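Local atomic coordinates of hypoxanthine-guanine phosphoribosyltransferase (Leishmania tarentolae, PDB entry 1PZM), a protein that probably converts hypoxanthine and guanine to IMP and GMP in purine salvage, transferring the phosphoribosyl group from 5-phosphoribosyl pyrophosphate. Residues 23-28 with 196-201; 59-64 with 74-79. All coordinates share one frame; numbering follows the deposited sequence.

Interaction 1: residues 23-28 with 196-201; sequences SARTLV and ICVLKK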
loop_
_atom_site.group_PDB
_atom_site.type_symbol
_atom_site.label_atom_id
_atom_site.label_comp_id
_atom_site.label_asym_id
_atom_site.label_seq_id
_atom_site.Cartn_x
_atom_site.Cartn_y
_atom_site.Cartn_z
ATOM N N SER A 23 -6.895 20.700 7.181
ATOM C CA SER A 23 -5.703 21.256 6.516
ATOM C C SER A 23 -5.603 22.782 6.469
ATOM O O SER A 23 -6.447 23.430 5.848
ATOM C CB SER A 23 -5.639 20.783 5.070
ATOM O OG SER A 23 -4.790 21.691 4.354
ATOM N N ALA A 24 -4.545 23.342 7.044
ATOM C CA ALA A 24 -4.250 24.780 6.886
ATOM C C ALA A 24 -4.014 25.127 5.408
ATOM O O ALA A 24 -4.391 26.210 4.948
ATOM C CB ALA A 24 -3.015 25.219 7.744
ATOM N N ARG A 25 -3.399 24.197 4.669
ATOM C CA ARG A 25 -3.146 24.405 3.245
ATOM C C ARG A 25 -2.654 23.167 2.555
ATOM O O ARG A 25 -1.970 22.341 3.134
ATOM C CB ARG A 25 -2.193 25.587 2.989
ATOM C CG ARG A 25 -0.777 25.407 3.438
ATOM C CD ARG A 25 -0.002 26.723 3.555
ATOM N NE ARG A 25 1.314 26.474 4.148
ATOM C CZ ARG A 25 2.418 26.231 3.437
ATOM N NH1 ARG A 25 2.385 26.256 2.097
ATOM N NH2 ARG A 25 3.559 25.979 4.068
ATOM N N THR A 26 -3.022 23.067 1.288
ATOM C CA THR A 26 -2.539 22.033 0.410
ATOM C C THR A 26 -1.114 22.380 0.078
ATOM O O THR A 26 -0.861 23.488 -0.399
ATOM C CB THR A 26 -3.397 22.070 -0.873
ATOM O OG1 THR A 26 -4.743 21.777 -0.496
ATOM C CG2 THR A 26 -3.008 20.939 -1.856
ATOM N N LEU A 27 -0.196 21.449 0.321
ATOM C CA LEU A 27 1.205 21.688 0.057
ATOM C C LEU A 27 1.501 21.149 -1.362
ATOM O O LEU A 27 2.087 21.858 -2.168
ATOM C CB LEU A 27 2.107 20.997 1.101
ATOM C CG LEU A 27 3.625 21.281 0.891
ATOM C CD1 LEU A 27 4.053 22.826 1.019
ATOM C CD2 LEU A 27 4.496 20.414 1.829
ATOM N N VAL A 28 1.035 19.915 -1.673
ATOM C CA VAL A 28 1.286 19.319 -2.989
ATOM C C VAL A 28 0.034 18.551 -3.383
ATOM O O VAL A 28 -0.454 17.744 -2.579
ATOM C CB VAL A 28 2.459 18.277 -2.957
ATOM C CG1 VAL A 28 2.887 17.886 -4.397
ATOM C CG2 VAL A 28 3.681 18.810 -2.114
ATOM N N ILE A 196 -1.260 16.251 -0.346
ATOM C CA ILE A 196 -0.434 16.385 0.813
ATOM C C ILE A 196 -0.697 17.772 1.397
ATOM O O ILE A 196 -0.561 18.803 0.686
ATOM C CB ILE A 196 1.032 16.220 0.439
ATOM C CG1 ILE A 196 1.309 14.766 0.003
ATOM C CG2 ILE A 196 1.951 16.655 1.670
ATOM C CD1 ILE A 196 2.652 14.614 -0.716
ATOM N N CYS A 197 -1.055 17.801 2.685
ATOM C CA CYS A 197 -1.436 19.056 3.322
ATOM C C CYS A 197 -0.580 19.385 4.543
ATOM O O CYS A 197 -0.013 18.489 5.155
ATOM C CB CYS A 197 -2.897 19.032 3.725
ATOM S SG CYS A 197 -4.058 18.662 2.363
ATOM N N VAL A 198 -0.478 20.665 4.880
ATOM C CA VAL A 198 0.162 21.059 6.130
ATOM C C VAL A 198 -0.922 21.154 7.186
ATOM O O VAL A 198 -1.910 21.851 6.992
ATOM C CB VAL A 198 0.891 22.405 5.981
ATOM C CG1 VAL A 198 1.605 22.787 7.313
ATOM C CG2 VAL A 198 1.870 22.294 4.891
ATOM N N LEU A 199 -0.744 20.422 8.287
ATOM C CA LEU A 199 -1.787 20.242 9.320
ATOM C C LEU A 199 -2.096 21.577 10.042
ATOM O O LEU A 199 -1.160 22.288 10.485
ATOM C CB LEU A 199 -1.346 19.154 10.326
ATOM C CG LEU A 199 -2.308 18.856 11.481
ATOM C CD1 LEU A 199 -3.592 18.114 11.034
ATOM C CD2 LEU A 199 -1.614 18.082 12.578
ATOM N N LYS A 200 -3.394 21.916 10.158
ATOM C CA LYS A 200 -3.819 23.131 10.900
ATOM C C LYS A 200 -3.229 23.172 12.338
ATOM O O LYS A 200 -3.463 22.234 13.124
ATOM C CB LYS A 200 -5.357 23.237 10.973
ATOM C CG LYS A 200 -6.026 24.168 9.962
ATOM C CD LYS A 200 -7.547 24.099 10.117
ATOM C CE LYS A 200 -8.330 24.568 8.883
ATOM N NZ LYS A 200 -9.826 24.401 9.090
ATOM N N LYS A 201 -2.493 24.252 12.656
ATOM C CA LYS A 201 -1.833 24.514 13.958
ATOM C C LYS A 201 -2.263 23.841 15.298
ATOM O O LYS A 201 -1.510 23.916 16.279
#

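Interaction 2: residues 59-64 with 74-79; sequences LYLLCV and DLARFL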
loop_
_atom_site.group_PDB
_atom_site.type_symbol
_atom_site.label_atom_id
_atom_site.label_comp_id
_atom_site.label_asym_id
_atom_site.label_seq_id
_atom_site.Cartn_x
_atom_site.Cartn_y
_atom_site.Cartn_z
ATOM N N LEU A 59 14.187 -4.896 -9.424
ATOM C CA LEU A 59 14.316 -3.888 -8.350
ATOM C C LEU A 59 13.340 -4.247 -7.269
ATOM O O LEU A 59 12.117 -4.321 -7.525
ATOM C CB LEU A 59 13.889 -2.520 -8.841
ATOM C CG LEU A 59 14.092 -1.327 -7.909
ATOM C CD1 LEU A 59 15.503 -1.286 -7.394
ATOM C CD2 LEU A 59 13.787 -0.043 -8.728
ATOM N N TYR A 60 13.877 -4.490 -6.083
ATOM C CA TYR A 60 13.057 -4.734 -4.918
ATOM C C TYR A 60 12.700 -3.419 -4.293
ATOM O O TYR A 60 13.604 -2.697 -3.835
ATOM C CB TYR A 60 13.814 -5.576 -3.894
ATOM C CG TYR A 60 13.796 -7.045 -4.220
ATOM C CD1 TYR A 60 14.680 -7.583 -5.174
ATOM C CD2 TYR A 60 12.910 -7.921 -3.550
ATOM C CE1 TYR A 60 14.661 -8.990 -5.434
ATOM C CE2 TYR A 60 12.889 -9.312 -3.813
ATOM C CZ TYR A 60 13.771 -9.811 -4.752
ATOM O OH TYR A 60 13.768 -11.131 -5.016
ATOM N N LEU A 61 11.399 -3.130 -4.220
ATOM C CA LEU A 61 10.954 -1.926 -3.499
ATOM C C LEU A 61 10.657 -2.378 -2.072
ATOM O O LEU A 61 9.820 -3.288 -1.867
ATOM C CB LEU A 61 9.700 -1.327 -4.152
ATOM C CG LEU A 61 9.837 -0.802 -5.607
ATOM C CD1 LEU A 61 8.491 -0.367 -6.157
ATOM C CD2 LEU A 61 10.847 0.333 -5.695
ATOM N N LEU A 62 11.359 -1.772 -1.110
ATOM C CA LEU A 62 11.180 -2.042 0.315
ATOM C C LEU A 62 10.310 -0.950 0.943
ATOM O O LEU A 62 10.809 0.178 1.273
ATOM C CB LEU A 62 12.562 -2.199 1.033
ATOM C CG LEU A 62 13.151 -3.636 0.910
ATOM C CD1 LEU A 62 13.107 -4.339 -0.513
ATOM C CD2 LEU A 62 14.588 -3.656 1.411
ATOM N N CYS A 63 9.012 -1.270 1.079
ATOM C CA CYS A 63 8.046 -0.271 1.539
ATOM C C CYS A 63 8.075 -0.093 3.078
ATOM O O CYS A 63 7.850 -1.042 3.828
ATOM C CB CYS A 63 6.634 -0.631 1.057
ATOM S SG CYS A 63 5.316 0.275 1.863
ATOM N N VAL A 64 8.401 1.117 3.540
ATOM C CA VAL A 64 8.487 1.351 4.973
ATOM C C VAL A 64 7.089 1.680 5.498
ATOM O O VAL A 64 6.590 2.774 5.315
ATOM C CB VAL A 64 9.488 2.453 5.349
ATOM C CG1 VAL A 64 9.610 2.568 6.917
ATOM C CG2 VAL A 64 10.874 2.158 4.759
ATOM N N ASP A 74 1.850 3.703 -5.923
ATOM C CA ASP A 74 1.847 4.569 -7.120
ATOM C C ASP A 74 3.239 4.513 -7.823
ATOM O O ASP A 74 3.332 4.364 -9.018
ATOM C CB ASP A 74 1.551 6.016 -6.677
ATOM C CG ASP A 74 0.079 6.233 -6.288
ATOM O OD1 ASP A 74 -0.738 5.240 -6.314
ATOM O OD2 ASP A 74 -0.338 7.384 -5.945
ATOM N N LEU A 75 4.323 4.587 -7.050
ATOM C CA LEU A 75 5.671 4.473 -7.638
ATOM C C LEU A 75 5.829 3.141 -8.351
ATOM O O LEU A 75 6.414 3.116 -9.427
ATOM C CB LEU A 75 6.764 4.616 -6.581
ATOM C CG LEU A 75 8.215 4.344 -6.991
ATOM C CD1 LEU A 75 8.839 5.364 -8.049
ATOM C CD2 LEU A 75 9.141 4.257 -5.681
ATOM N N ALA A 76 5.348 2.035 -7.736
ATOM C CA ALA A 76 5.378 0.737 -8.434
ATOM C C ALA A 76 4.789 0.810 -9.848
ATOM O O ALA A 76 5.381 0.297 -10.784
ATOM C CB ALA A 76 4.688 -0.433 -7.628
ATOM N N ARG A 77 3.625 1.442 -9.981
ATOM C CA ARG A 77 2.971 1.584 -11.288
ATOM C C ARG A 77 3.674 2.528 -12.295
ATOM O O ARG A 77 3.750 2.235 -13.463
ATOM C CB ARG A 77 1.499 1.938 -11.110
ATOM C CG ARG A 77 0.683 0.780 -10.480
ATOM C CD ARG A 77 -0.707 1.181 -10.110
ATOM N NE ARG A 77 -0.794 1.953 -8.863
ATOM C CZ ARG A 77 -2.001 2.214 -8.324
ATOM N NH1 ARG A 77 -3.148 1.717 -8.930
ATOM N NH2 ARG A 77 -2.099 2.918 -7.208
ATOM N N PHE A 78 4.221 3.635 -11.838
ATOM C CA PHE A 78 5.119 4.436 -12.677
ATOM C C PHE A 78 6.377 3.688 -13.167
ATOM O O PHE A 78 6.825 3.867 -14.318
ATOM C CB PHE A 78 5.505 5.760 -11.947
ATOM C CG PHE A 78 4.345 6.715 -11.825
ATOM C CD1 PHE A 78 3.895 7.123 -10.573
ATOM C CD2 PHE A 78 3.655 7.132 -12.985
ATOM C CE1 PHE A 78 2.759 7.968 -10.468
ATOM C CE2 PHE A 78 2.521 7.946 -12.911
ATOM C CZ PHE A 78 2.064 8.375 -11.623
ATOM N N LEU A 79 6.947 2.861 -12.302
ATOM C CA LEU A 79 8.064 1.998 -12.704
ATOM C C LEU A 79 7.630 0.943 -13.766
ATOM O O LEU A 79 8.351 0.700 -14.768
ATOM C CB LEU A 79 8.698 1.359 -11.453
ATOM C CG LEU A 79 9.589 2.243 -10.587
ATOM C CD1 LEU A 79 9.978 1.499 -9.242
ATOM C CD2 LEU A 79 10.846 2.753 -11.313
#

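Interaction 1: residues 23-28 with 196-201
Val28 and Ile196 form the tight end of this antiparallel pairing. Ile196 N donates to Val28 O at 2.8 Å. Ile196 O is gripped twice. Leu27 N reaches it at 2.7 Å in the carbonyl plane, while Val28 N comes in tilted 18° from that plane. Two residues thus face one, which is a classic beta bulge. The side chains of Val28 and Ile196 lie on the same face and pack against Val33 of helix 30-48. The two strands belong to a small three-stranded antiparallel sheet, with 196-199 in the middle and 179-180 on its other edge. Leu27 also touches Val179, a GMP-binding residue. Further along, Val198 N bonds to Arg25 O at 2.8 Å. Val198 CG2, the branch anti to the carbonyl carbon, touches Leu27 CB at 4.0 Å and also lies over one face of the Arg25 guanidinium, offset toward its rim. At a second register shift, between Arg25 and Ser23, Ser23 OG still packs on Cys197 CB at 3.3 Å. Ala24 and Lys200 form the looser, exposed side. Ala24 N makes a weak bond to Val198 O. The extended Lys200 chain runs past Ala24, and its NZ bonds to Pro21 O.

Interaction 2: residues 59-64 with 74-79
Leu61 and Leu79 meet tip to tip where strand 59-64 faces helix 69-81, the first two elements of a beta-alpha-beta unit that continues into strand 86-91. The short segments run nearly antiparallel, at 166°, with their axes 10.7 Å apart. No hydrogen bond crosses between them, and the contact is wholly apolar, made by leucine methyls and Ala76. Leu61 is the main bump on the strand. Its CG stands anti to the carbonyl carbon (chi1 -63°), which carries the two methyls out to the helix. They enter a shallow hollow formed by Leu75, Ala76 and Leu79. Ala76 is the low floor of this hollow: its small side chain lets Leu61 CD1 come within 4.0 Å of Ala76 CA. Leu75 forms one wall, with its CD2 4.3 Å from Leu61 CD2. Leu79, one helical turn later, forms the other wall. In return, Leu79 CD1 is a bump between two strand residues. It touches Leu61 and also meets Leu59, whose side chain crosses that of Leu79 at about a right angle. All five residues are buried. Another side of the helix faces the second subunit, where Asp74 and Arg77 form reciprocal salt bridges with Arg77 and Asp74 of that subunit. Across the strand-helix interface, Leu79 CD1 sits 3.8 Å from Leu61 CD2 and 4.1 Å from Leu59 CD2.

The two contacts lie on opposite sides of the chain's centre. Their centres are about 25 Å apart, and their nearest atoms are about 9 Å apart without touching. Interaction 1 joins strands near the two ends of the modelled chain in the small antiparallel sheet. Interaction 2 falls between its two strands in sequence and lies in the parallel-sheet part of the phosphoribosyltransferase domain. They share no strand, but helix 30-48 packs on both regions, with its Ile44 on Leu59 at interaction 2. Interaction 1 sits beside the GMP-binding residues Phe178 and Val179. Interaction 2 belongs to the buried core. One contact thus borders the nucleotide pocket, while the other ties a helix to the central sheet.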